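Local coordinates for protein Two-component system sensor histidine kinase (Bacteroides thetaiotaomicron, PDB 3OTT) that probably senses saccharides outside the cell through this extracellular part of twin beta-propellers and a beta-sandwich, and passes the signal to its kinase and DNA-binding domains, at residues G68-I71 with Y75-M78; I551-F556 with I571-T576. All blocks are in the same frame, centred on the assembly; numbering follows the deposited sequence.

Interaction 1: residues G68-I71 with Y75-M78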
# COMPACT_ATOMS: atom_id res chain seq x y z
N GLY B 68 7.64 14.49 22.51
CA GLY B 68 8.43 13.33 22.16
C GLY B 68 8.10 12.81 20.79
O GLY B 68 7.04 13.08 20.29
N VAL B 69 9.04 12.09 20.16
CA VAL B 69 8.77 11.27 19.01
C VAL B 69 9.57 9.98 19.11
O VAL B 69 10.60 9.95 19.77
CB VAL B 69 9.17 11.91 17.64
CG1 VAL B 69 8.22 12.94 17.28
CG2 VAL B 69 10.59 12.42 17.64
N ILE B 70 9.11 8.94 18.42
CA ILE B 70 9.82 7.68 18.37
C ILE B 70 10.74 7.70 17.12
O ILE B 70 10.26 8.01 16.01
CB ILE B 70 8.82 6.51 18.33
CG1 ILE B 70 8.03 6.46 19.65
CG2 ILE B 70 9.52 5.19 18.03
CD1 ILE B 70 6.99 5.28 19.73
N ILE B 71 12.01 7.31 17.30
CA ILE B 71 13.04 7.31 16.28
C ILE B 71 13.64 5.88 16.13
O ILE B 71 13.90 5.20 17.12
CB ILE B 71 14.19 8.35 16.67
CG1 ILE B 71 13.70 9.81 16.69
CG2 ILE B 71 15.41 8.22 15.83
CD1 ILE B 71 12.98 10.25 15.46
N TYR B 75 14.01 4.33 19.89
CA TYR B 75 14.27 5.44 20.86
C TYR B 75 13.06 6.32 21.12
O TYR B 75 12.21 6.52 20.26
CB TYR B 75 15.42 6.37 20.41
CG TYR B 75 16.71 5.68 20.01
CD1 TYR B 75 17.59 5.16 20.99
CD2 TYR B 75 17.07 5.56 18.68
CE1 TYR B 75 18.77 4.49 20.61
CE2 TYR B 75 18.24 4.88 18.29
CZ TYR B 75 19.07 4.36 19.25
OH TYR B 75 20.23 3.75 18.79
N LEU B 76 12.97 6.86 22.30
CA LEU B 76 12.04 7.95 22.56
C LEU B 76 12.93 9.18 22.69
O LEU B 76 13.77 9.19 23.61
CB LEU B 76 11.24 7.73 23.86
CG LEU B 76 9.98 6.85 23.89
CD1 LEU B 76 9.96 5.75 22.86
CD2 LEU B 76 9.79 6.24 25.26
N TYR B 77 12.83 10.10 21.73
CA TYR B 77 13.46 11.42 21.79
C TYR B 77 12.45 12.33 22.46
O TYR B 77 11.32 12.49 21.98
CB TYR B 77 13.80 11.98 20.36
CG TYR B 77 15.10 11.50 19.76
CD1 TYR B 77 15.49 10.16 19.87
CD2 TYR B 77 15.93 12.37 19.07
CE1 TYR B 77 16.72 9.70 19.34
CE2 TYR B 77 17.14 11.96 18.49
CZ TYR B 77 17.55 10.62 18.64
OH TYR B 77 18.76 10.20 18.09
N MET B 78 12.85 12.95 23.55
CA MET B 78 11.92 13.74 24.36
C MET B 78 12.49 15.13 24.64
O MET B 78 13.65 15.24 25.05
CB MET B 78 11.68 12.99 25.68
CG MET B 78 11.10 11.55 25.45
SD MET B 78 10.97 10.77 27.05
CE MET B 78 12.67 10.28 27.41

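Interaction 2: residues I551-F556 with I571-T576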
# COMPACT_ATOMS: atom_id res chain seq x y z
N ILE B 551 -42.82 -13.52 6.09
CA ILE B 551 -42.90 -12.24 6.81
C ILE B 551 -42.30 -11.15 5.96
O ILE B 551 -41.55 -11.40 5.03
CB ILE B 551 -42.08 -12.24 8.13
CG1 ILE B 551 -40.68 -12.78 7.89
CG2 ILE B 551 -42.82 -13.00 9.25
CD1 ILE B 551 -39.65 -12.18 8.75
N SER B 552 -42.64 -9.91 6.28
CA SER B 552 -41.97 -8.79 5.64
C SER B 552 -41.38 -7.99 6.75
O SER B 552 -41.90 -7.97 7.86
CB SER B 552 -42.95 -7.95 4.81
OG SER B 552 -43.81 -7.24 5.66
N PHE B 553 -40.28 -7.34 6.49
CA PHE B 553 -39.63 -6.67 7.57
C PHE B 553 -39.15 -5.32 7.11
O PHE B 553 -38.68 -5.16 5.98
CB PHE B 553 -38.49 -7.51 8.15
CG PHE B 553 -37.48 -7.94 7.13
CD1 PHE B 553 -36.56 -7.02 6.61
CD2 PHE B 553 -37.45 -9.24 6.68
CE1 PHE B 553 -35.63 -7.39 5.66
CE2 PHE B 553 -36.51 -9.62 5.73
CZ PHE B 553 -35.60 -8.69 5.21
N GLY B 554 -39.32 -4.36 8.00
CA GLY B 554 -38.74 -3.03 7.85
C GLY B 554 -39.46 -2.12 6.90
O GLY B 554 -40.69 -2.13 6.78
N SER B 555 -38.65 -1.28 6.27
CA SER B 555 -38.98 -0.59 5.04
C SER B 555 -37.63 -0.34 4.32
O SER B 555 -36.57 -0.51 4.94
CB SER B 555 -39.73 0.71 5.36
OG SER B 555 -40.99 0.41 5.91
N PHE B 556 -37.64 -0.01 3.03
CA PHE B 556 -38.84 0.01 2.20
C PHE B 556 -39.33 -1.43 1.86
O PHE B 556 -38.71 -2.45 2.27
CB PHE B 556 -38.56 0.84 0.92
CG PHE B 556 -38.18 2.30 1.19
CD1 PHE B 556 -39.11 3.20 1.75
CD2 PHE B 556 -36.89 2.77 0.86
CE1 PHE B 556 -38.77 4.57 2.00
CE2 PHE B 556 -36.53 4.13 1.10
CZ PHE B 556 -37.48 5.03 1.67
N ILE B 571 -31.45 -16.36 11.79
CA ILE B 571 -30.85 -16.05 10.52
C ILE B 571 -30.45 -14.57 10.35
O ILE B 571 -31.23 -13.66 10.63
CB ILE B 571 -31.68 -16.59 9.33
CG1 ILE B 571 -31.17 -15.92 8.06
CG2 ILE B 571 -33.12 -16.26 9.48
CD1 ILE B 571 -31.62 -16.60 6.79
N TRP B 572 -29.21 -14.33 9.88
CA TRP B 572 -28.74 -12.95 9.64
C TRP B 572 -28.95 -12.58 8.20
O TRP B 572 -28.59 -13.33 7.33
CB TRP B 572 -27.25 -12.76 10.00
CG TRP B 572 -26.97 -12.78 11.50
CD1 TRP B 572 -27.68 -13.49 12.46
CD2 TRP B 572 -25.91 -12.11 12.19
NE1 TRP B 572 -27.13 -13.25 13.71
CE2 TRP B 572 -26.03 -12.44 13.57
CE3 TRP B 572 -24.84 -11.30 11.79
CZ2 TRP B 572 -25.17 -11.94 14.55
CZ3 TRP B 572 -23.96 -10.80 12.78
CH2 TRP B 572 -24.13 -11.13 14.13
N VAL B 573 -29.49 -11.39 7.97
CA VAL B 573 -29.89 -10.95 6.64
C VAL B 573 -29.34 -9.56 6.39
O VAL B 573 -29.74 -8.59 7.05
CB VAL B 573 -31.43 -10.96 6.48
CG1 VAL B 573 -31.84 -10.70 5.00
CG2 VAL B 573 -31.98 -12.27 6.89
N SER B 574 -28.39 -9.48 5.47
CA SER B 574 -27.77 -8.23 5.10
C SER B 574 -28.51 -7.66 3.89
O SER B 574 -28.77 -8.39 2.93
CB SER B 574 -26.32 -8.49 4.74
OG SER B 574 -25.74 -7.28 4.35
N THR B 575 -28.90 -6.40 3.97
CA THR B 575 -29.66 -5.76 2.92
C THR B 575 -29.03 -4.40 2.65
O THR B 575 -28.19 -3.92 3.42
CB THR B 575 -31.11 -5.39 3.35
OG1 THR B 575 -31.05 -4.33 4.32
CG2 THR B 575 -31.89 -6.57 3.91
N THR B 576 -29.52 -3.76 1.59
CA THR B 576 -29.19 -2.41 1.22
C THR B 576 -29.46 -1.40 2.33
O THR B 576 -28.78 -0.37 2.42
CB THR B 576 -30.08 -2.01 0.03
OG1 THR B 576 -29.66 -2.76 -1.11
CG2 THR B 576 -29.96 -0.49 -0.26

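Interaction 1: residues G68-I71 with Y75-M78
Tyr-75 N donates to Ile-71 O at 2.9 Å. In return Ile-71 N reaches Tyr-75 O at 3.1 Å, closing the hydrogen-bonded antiparallel pair at the hairpin's end. The next hydrogen-bonded antiparallel pair, Val-69 with Tyr-77, is held by Tyr-77 N to Val-69 O (3.0 Å); the return bond ends on Tyr-77 O, whose position is less certain. On the face carrying Val-69, Ile-71, Tyr-75 and Tyr-77, Ile-71 crosses Tyr-77 at about a right angle and lays CG1 over one face of its ring, a CH-pi contact 3.8 Å from the centroid and offset toward the rim. The Ile-71 torsion (chi1 -65°) sets CG1 beside the backbone N and anti to the carbonyl carbon, on the side of that ring. Tyr-75 CB meets the Tyr-77 ring edge in plane. Replacing Tyr-77 with an alanine would probably leave Ile-71 CG1 without its aromatic floor and open a gap toward Leu-115 of strand 114-119. On the other face Ile-70 and Leu-76 run side by side, Ile-70 CG1 lying 3.8 Å from Leu-76 CD1, while Leu-76 and Met-78 pack on Leu-43 of strand 42-46. The Tyr-75 hydroxyl is hydrogen-bonded to His-372 of the second subunit. Three residues link strands 67-71 and 75-79 into a tight beta hairpin: the first two strands of a four-stranded beta-propeller blade, wedged by its apolar faces between the blades before and after it.

Interaction 2: residues I551-F556 with I571-T576
Phe-553 sends its ring across to strand 570-575 and meets it with its outer atoms CE1 and CZ. Thr-575 and Val-573, two residues apart on the same side of that strand, each offer one methyl. Thr-575 CG2 comes to the ring edge, near its plane, 4.2 Å from Phe-553 CE1, whereas Val-573 CG1 approaches obliquely, 4.3 Å from Phe-553 CZ. Phe-553 has CG beside both its backbone N and its carbonyl carbon (chi1 55°), and this torsion helps carry the ring over a gap of 10.7 Å between Phe-553 CA and Val-573 CA. At Thr-575 the branch is divided by chemistry: OG1 is hydrogen-bonded to Asn-577 N in the turn and to Gly-578 O at the start of the next strand, which fixes the rotation and turns CG2 to the phenylalanine. The Phe-553 ring also meets Trp-580, their planes inclined by about 35°, and touches Val-538 of strand 537-542, in the blade it has just left, while Val-573 packs on Ile-561 and Met-564. Phe-553 follows the last strand of one propeller blade, and Val-573 and Thr-575 lie on the second strand of the next, so the ring bridges neighbouring blades. No hydrogen bond crosses between 551-556 and 571-576; apolar contact of a buried ring with two methyls joins them, which implies shape fit and exclusion of water rather than a fixed backbone register.

How the interactions relate
Both contacts are largely buried, yet they lie on opposite sides of the chain's centre, about 51 Å apart between centres, each in its own seven-bladed propeller. Interaction 1 acts within a blade: neighbouring strands are stitched by backbone hydrogen bonds, and apolar side chains on their two faces complete the join. Interaction 2 acts between blades, from just past the last strand of one blade to the second strand of the next, with side chains alone meeting over 86 Å² against 349 Å² in the hairpin. They share no strand and do not touch. Interaction 1 also reaches the second subunit through one tyrosine hydroxyl; no other chain touches either segment of interaction 2.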